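Local coordinates for protein HTH-type transcriptional regulator YgaV (PDB 3CUO) that regulates gene expression on a large scale in response to sulfide, acting as both repressor and activator and repressing many anaerobic respiratory genes when sulfide is absent, at residues L28-L33 / Y79-E84; A15-A20 / E65-S70. All coordinates share one frame; numbering follows the deposited sequence.

Interaction 1. Residues L28-L33 / Y79-E84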
loop_
_atom_site.group_PDB
_atom_site.type_symbol
_atom_site.label_atom_id
_atom_site.label_comp_id
_atom_site.label_asym_id
_atom_site.label_seq_id
_atom_site.Cartn_x
_atom_site.Cartn_y
_atom_site.Cartn_z
ATOM N N LEU A 28 -1.109 -2.427 -12.263
ATOM C CA LEU A 28 -1.543 -2.188 -13.673
ATOM C C LEU A 28 -2.928 -2.710 -13.902
ATOM O O LEU A 28 -3.775 -2.059 -14.524
ATOM C CB LEU A 28 -0.576 -2.879 -14.644
ATOM C CG LEU A 28 0.888 -2.508 -14.572
ATOM C CD1 LEU A 28 1.712 -3.164 -15.660
ATOM C CD2 LEU A 28 0.959 -0.979 -14.664
ATOM N N ILE A 29 -3.206 -3.872 -13.337
ATOM C CA ILE A 29 -4.577 -4.487 -13.423
ATOM C C ILE A 29 -5.624 -3.557 -12.851
ATOM O O ILE A 29 -6.687 -3.271 -13.501
ATOM C CB ILE A 29 -4.637 -5.838 -12.716
ATOM C CG1 ILE A 29 -3.983 -6.947 -13.518
ATOM C CG2 ILE A 29 -6.133 -6.310 -12.377
ATOM C CD1 ILE A 29 -3.775 -8.263 -12.645
ATOM N N LEU A 30 -5.387 -3.135 -11.623
ATOM C CA LEU A 30 -6.288 -2.203 -10.907
ATOM C C LEU A 30 -6.405 -0.877 -11.621
ATOM O O LEU A 30 -7.499 -0.387 -11.738
ATOM C CB LEU A 30 -5.890 -2.038 -9.444
ATOM C CG LEU A 30 -5.855 -3.292 -8.600
ATOM C CD1 LEU A 30 -5.205 -3.007 -7.240
ATOM C CD2 LEU A 30 -7.241 -3.894 -8.398
ATOM N N CYS A 31 -5.318 -0.363 -12.215
ATOM C CA CYS A 31 -5.419 0.835 -13.070
ATOM C C CYS A 31 -6.291 0.598 -14.284
ATOM O O CYS A 31 -7.140 1.450 -14.605
ATOM C CB CYS A 31 -4.075 1.289 -13.613
ATOM S SG CYS A 31 -3.011 2.053 -12.436
ATOM N N MET A 32 -6.039 -0.504 -15.013
ATOM C CA MET A 32 -6.889 -0.851 -16.151
ATOM C C MET A 32 -8.336 -1.015 -15.751
ATOM O O MET A 32 -9.269 -0.685 -16.514
ATOM C CB MET A 32 -6.403 -2.152 -16.829
ATOM C CG MET A 32 -6.991 -2.403 -18.259
ATOM S SD MET A 32 -6.381 -1.199 -19.531
ATOM C CE MET A 32 -4.667 -1.100 -19.290
ATOM N N LEU A 33 -8.578 -1.599 -14.588
ATOM C CA LEU A 33 -9.960 -1.795 -14.194
ATOM C C LEU A 33 -10.642 -0.506 -13.775
ATOM O O LEU A 33 -11.852 -0.451 -13.802
ATOM C CB LEU A 33 -10.072 -2.842 -13.090
ATOM C CG LEU A 33 -9.675 -4.298 -13.381
ATOM C CD1 LEU A 33 -9.951 -5.095 -12.069
ATOM C CD2 LEU A 33 -10.424 -4.818 -14.587
ATOM N N TYR A 79 -14.143 -8.803 -14.681
ATOM C CA TYR A 79 -13.719 -8.317 -13.446
ATOM C C TYR A 79 -13.919 -6.794 -13.366
ATOM O O TYR A 79 -13.813 -6.082 -14.380
ATOM C CB TYR A 79 -12.218 -8.666 -13.233
ATOM C CG TYR A 79 -11.924 -10.157 -13.302
ATOM C CD1 TYR A 79 -11.887 -10.916 -12.156
ATOM C CD2 TYR A 79 -11.699 -10.785 -14.505
ATOM C CE1 TYR A 79 -11.641 -12.266 -12.213
ATOM C CE2 TYR A 79 -11.461 -12.158 -14.562
ATOM C CZ TYR A 79 -11.424 -12.872 -13.384
ATOM O OH TYR A 79 -11.139 -14.237 -13.359
ATOM N N SER A 80 -14.188 -6.333 -12.152
ATOM C CA SER A 80 -14.384 -4.922 -11.839
ATOM C C SER A 80 -13.837 -4.604 -10.422
ATOM O O SER A 80 -13.729 -5.481 -9.539
ATOM C CB SER A 80 -15.890 -4.574 -12.045
ATOM O OG SER A 80 -16.555 -4.612 -10.801
ATOM N N ILE A 81 -13.500 -3.336 -10.183
ATOM C CA ILE A 81 -13.108 -2.918 -8.842
ATOM C C ILE A 81 -14.307 -2.954 -7.961
ATOM O O ILE A 81 -15.320 -2.470 -8.354
ATOM C CB ILE A 81 -12.336 -1.578 -8.789
ATOM C CG1 ILE A 81 -10.896 -1.867 -9.257
ATOM C CG2 ILE A 81 -12.300 -1.029 -7.281
ATOM C CD1 ILE A 81 -10.225 -0.832 -9.932
ATOM N N LYS A 82 -14.159 -3.594 -6.796
ATOM C CA LYS A 82 -15.155 -3.697 -5.755
ATOM C C LYS A 82 -14.892 -2.701 -4.618
ATOM O O LYS A 82 -15.762 -1.969 -4.249
ATOM C CB LYS A 82 -15.162 -5.114 -5.121
ATOM C CG LYS A 82 -16.456 -5.398 -4.225
ATOM C CD LYS A 82 -16.264 -6.506 -3.234
ATOM C CE LYS A 82 -17.248 -6.399 -2.043
ATOM N NZ LYS A 82 -18.703 -6.578 -2.507
ATOM N N ASN A 83 -13.674 -2.706 -4.071
ATOM C CA ASN A 83 -13.327 -1.889 -2.895
ATOM C C ASN A 83 -12.956 -0.482 -3.352
ATOM O O ASN A 83 -11.940 -0.280 -4.034
ATOM C CB ASN A 83 -12.147 -2.542 -2.168
ATOM C CG ASN A 83 -11.902 -1.946 -0.868
ATOM O OD1 ASN A 83 -12.281 -0.795 -0.670
ATOM N ND2 ASN A 83 -11.312 -2.709 0.077
ATOM N N GLU A 84 -13.715 0.518 -2.955
ATOM C CA GLU A 84 -13.412 1.851 -3.405
ATOM C C GLU A 84 -12.118 2.398 -2.809
ATOM O O GLU A 84 -11.563 3.267 -3.405
ATOM C CB GLU A 84 -14.595 2.803 -3.247
ATOM C CG GLU A 84 -15.483 2.830 -4.533
ATOM C CD GLU A 84 -16.859 3.502 -4.296
ATOM O OE1 GLU A 84 -17.077 4.082 -3.192
ATOM O OE2 GLU A 84 -17.754 3.441 -5.192
HETATM O O HOH W 1 -13.784 -1.509 -12.218
#

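Interaction 2. Residues A15-A20 / E65-S70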
loop_
_atom_site.group_PDB
_atom_site.type_symbol
_atom_site.label_atom_id
_atom_site.label_comp_id
_atom_site.label_asym_id
_atom_site.label_seq_id
_atom_site.Cartn_x
_atom_site.Cartn_y
_atom_site.Cartn_z
ATOM N N ALA A 15 -3.032 -2.809 6.397
ATOM C CA ALA A 15 -1.861 -3.545 5.967
ATOM C C ALA A 15 -2.147 -4.631 4.944
ATOM O O ALA A 15 -1.354 -4.872 3.996
ATOM C CB ALA A 15 -1.098 -4.147 7.181
ATOM N N ALA A 16 -3.229 -5.356 5.181
ATOM C CA ALA A 16 -3.734 -6.370 4.282
ATOM C C ALA A 16 -4.123 -5.818 2.898
ATOM O O ALA A 16 -3.834 -6.420 1.886
ATOM C CB ALA A 16 -4.984 -7.030 4.909
ATOM N N LEU A 17 -4.829 -4.693 2.880
ATOM C CA LEU A 17 -5.141 -4.013 1.659
ATOM C C LEU A 17 -3.862 -3.615 0.904
ATOM O O LEU A 17 -3.730 -3.887 -0.275
ATOM C CB LEU A 17 -5.973 -2.808 1.955
ATOM C CG LEU A 17 -6.370 -1.983 0.739
ATOM C CD1 LEU A 17 -7.581 -2.605 0.072
ATOM C CD2 LEU A 17 -6.627 -0.545 1.170
ATOM N N LEU A 18 -2.893 -2.997 1.582
ATOM C CA LEU A 18 -1.682 -2.590 0.933
ATOM C C LEU A 18 -0.923 -3.811 0.438
ATOM O O LEU A 18 -0.376 -3.849 -0.661
ATOM C CB LEU A 18 -0.829 -1.714 1.912
ATOM C CG LEU A 18 -1.342 -0.353 2.373
ATOM C CD1 LEU A 18 -0.171 0.348 3.064
ATOM C CD2 LEU A 18 -1.928 0.500 1.229
ATOM N N LYS A 19 -0.915 -4.856 1.222
ATOM C CA LYS A 19 -0.190 -6.054 0.801
ATOM C C LYS A 19 -0.779 -6.680 -0.453
ATOM O O LYS A 19 -0.020 -7.097 -1.345
ATOM C CB LYS A 19 -0.144 -7.042 1.943
ATOM C CG LYS A 19 0.550 -8.359 1.590
ATOM C CD LYS A 19 1.139 -8.993 2.853
ATOM C CE LYS A 19 1.127 -10.542 2.788
ATOM N NZ LYS A 19 2.453 -11.154 3.280
ATOM N N ALA A 20 -2.129 -6.710 -0.558
ATOM C CA ALA A 20 -2.762 -7.221 -1.753
ATOM C C ALA A 20 -2.503 -6.408 -3.027
ATOM O O ALA A 20 -2.633 -6.919 -4.140
ATOM C CB ALA A 20 -4.342 -7.379 -1.519
ATOM N N GLU A 65 -9.270 -11.285 -1.651
ATOM C CA GLU A 65 -8.884 -10.228 -0.744
ATOM C C GLU A 65 -9.840 -9.005 -0.709
ATOM O O GLU A 65 -9.625 -8.045 0.063
ATOM C CB GLU A 65 -7.444 -9.789 -1.113
ATOM C CG GLU A 65 -6.395 -10.677 -0.510
ATOM C CD GLU A 65 -6.390 -10.590 1.011
ATOM O OE1 GLU A 65 -6.087 -9.508 1.567
ATOM O OE2 GLU A 65 -6.750 -11.592 1.667
ATOM N N GLY A 66 -10.890 -9.034 -1.534
ATOM C CA GLY A 66 -11.969 -8.060 -1.462
ATOM C C GLY A 66 -11.783 -6.878 -2.356
ATOM O O GLY A 66 -12.609 -5.995 -2.355
ATOM N N LEU A 67 -10.716 -6.884 -3.169
ATOM C CA LEU A 67 -10.374 -5.763 -4.010
ATOM C C LEU A 67 -11.256 -5.670 -5.259
ATOM O O LEU A 67 -11.548 -4.586 -5.729
ATOM C CB LEU A 67 -8.909 -5.857 -4.521
ATOM C CG LEU A 67 -7.769 -5.875 -3.515
ATOM C CD1 LEU A 67 -6.580 -5.535 -4.284
ATOM C CD2 LEU A 67 -8.011 -4.965 -2.379
ATOM N N ILE A 68 -11.577 -6.818 -5.838
ATOM C CA ILE A 68 -12.272 -6.845 -7.134
ATOM C C ILE A 68 -13.408 -7.837 -7.018
ATOM O O ILE A 68 -13.436 -8.664 -6.114
ATOM C CB ILE A 68 -11.315 -7.143 -8.295
ATOM C CG1 ILE A 68 -10.710 -8.545 -8.191
ATOM C CG2 ILE A 68 -10.207 -5.996 -8.453
ATOM C CD1 ILE A 68 -9.918 -8.939 -9.396
ATOM N N ASP A 69 -14.411 -7.717 -7.865
ATOM C CA ASP A 69 -15.311 -8.807 -8.016
ATOM C C ASP A 69 -15.441 -9.256 -9.448
ATOM O O ASP A 69 -14.810 -8.680 -10.340
ATOM C CB ASP A 69 -16.645 -8.474 -7.385
ATOM C CG ASP A 69 -17.413 -7.406 -8.104
ATOM O OD1 ASP A 69 -16.889 -6.745 -8.993
ATOM O OD2 ASP A 69 -18.586 -7.231 -7.701
ATOM N N SER A 70 -16.215 -10.321 -9.657
ATOM C CA SER A 70 -16.292 -10.949 -10.939
ATOM C C SER A 70 -17.734 -11.271 -11.324
ATOM O O SER A 70 -18.628 -11.492 -10.475
ATOM C CB SER A 70 -15.341 -12.158 -11.014
ATOM O OG SER A 70 -15.717 -13.165 -10.103
HETATM O O HOH W 2 -3.395 -9.364 1.919
#

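Interaction 1. Residues L28-L33 / Y79-E84
In the winged helix-turn-helix core of this ArsR-family regulator, the C-terminal end of helix 24-33 packs against the last residues of wing strand 77-81, with L30 and L33 meeting Y79, S80 and I81. Helix and strand run almost perpendicular, their axes 87° apart and 8.2 Å at closest approach. I81 reaches into the helix with CD1. Its CG1 lies beside the backbone N and anti to the carbonyl carbon (chi1 -76°), which brings CG1 round to the helix side, with CD1 extending beyond it to 3.3 Å from the carbonyl O of L30 and 3.7 Å from CB of L33. S34 OG hydrogen-bonds to that oxygen, whereas the methyl only packs against it. A looser apolar contact joins CD2 of L30 to CG1 of I81 at 4.3 Å.

L33 points at the strand and divides its two methyls over it: CD2 rests 3.6 Å from the carbonyl O of Y79, while CD1 lies 4.2 Å from C of S80 and a little further from CB of Y79. The tyrosine ring leads away, toward L59 of helix 52-64. Polar atoms of the two backbones are joined through one water, which donates to L33 O and accepts from I81 N, each at 2.7 Å; it thus serves a carbonyl at the helix end and an amide at the strand end. I68 of the adjacent strand, L44 of helix 41-48 and V86 of helix 84-97 are among the apolar neighbours. Such seating of a wing strand across a core helix is characteristic of the winged helix-turn-helix fold.

Interaction 2. Residues A15-A20 / E65-S70
L17 and L67 meet at one end of this contact, their side chains crossing obliquely, with one methyl of each touching the other. CD1 of L17 lies 3.4 Å from CD2 of L67, tighter than ordinary van der Waals spacing. L17 holds CG anti to its own amide nitrogen (chi1 180°), which carries the branch end from the flank of helix 11-21 across to the opposing leucine. L67 points toward the helix and forks over it: while CD2 takes L17, CD1 lies 4.0 Å from CB of A20. The small A20 side chain faces the other segment directly and is met from two directions, by that methyl and by the aliphatic part of E65, whose CB is 3.9 Å from CB of A20.

From there E65 bends at chi2 (-65°), and the fold in its chain turns the carboxylate back toward A16. OE1 does not bond to the helix directly; a water bridges the gap, donating to OE1 at 2.7 Å and to the carbonyl O of A16 at 3.0 Å. The same A16 carbonyl accepts the amide of A20 within the helix, so it is held by two donors. E65 therefore forms a hydrated outer edge beside the buried leucine pair. L67 is further enclosed by L30, M62 and V86, and L17 also packs on Y97 of the second subunit. Between E65 and L67, G66 has positive phi (93°) and ends helix 52-64 in a Schellman motif, turning the chain into strand 68-72. This is the junction between the predicted DNA-recognition helix and the wing, a hallmark of winged helix-turn-helix proteins, here packed on an N-terminal helix.

From the N terminus, helix 11-21 supplies the first half of interaction 2, and helix 24-33, next in the chain, the first half of interaction 1. The chain then passes through helices 41-48 and 52-64 before residues 65-70 return to helix 11-21, closing interaction 2 over 44 intervening residues. After the wing hairpin turns, residues 79-84 close interaction 1 over 45. The two loops therefore cross instead of nesting. They join where strands 68-72 and 77-81 pair: S80 OG lies 2.8 Å from D69 OD1, a probable hydrogen bond. Interaction 2 ties helix 11-21 to the turn leading into strand 68-72, interaction 1 ties helix 24-33 to the end of strand 77-81, and each touches the second subunit.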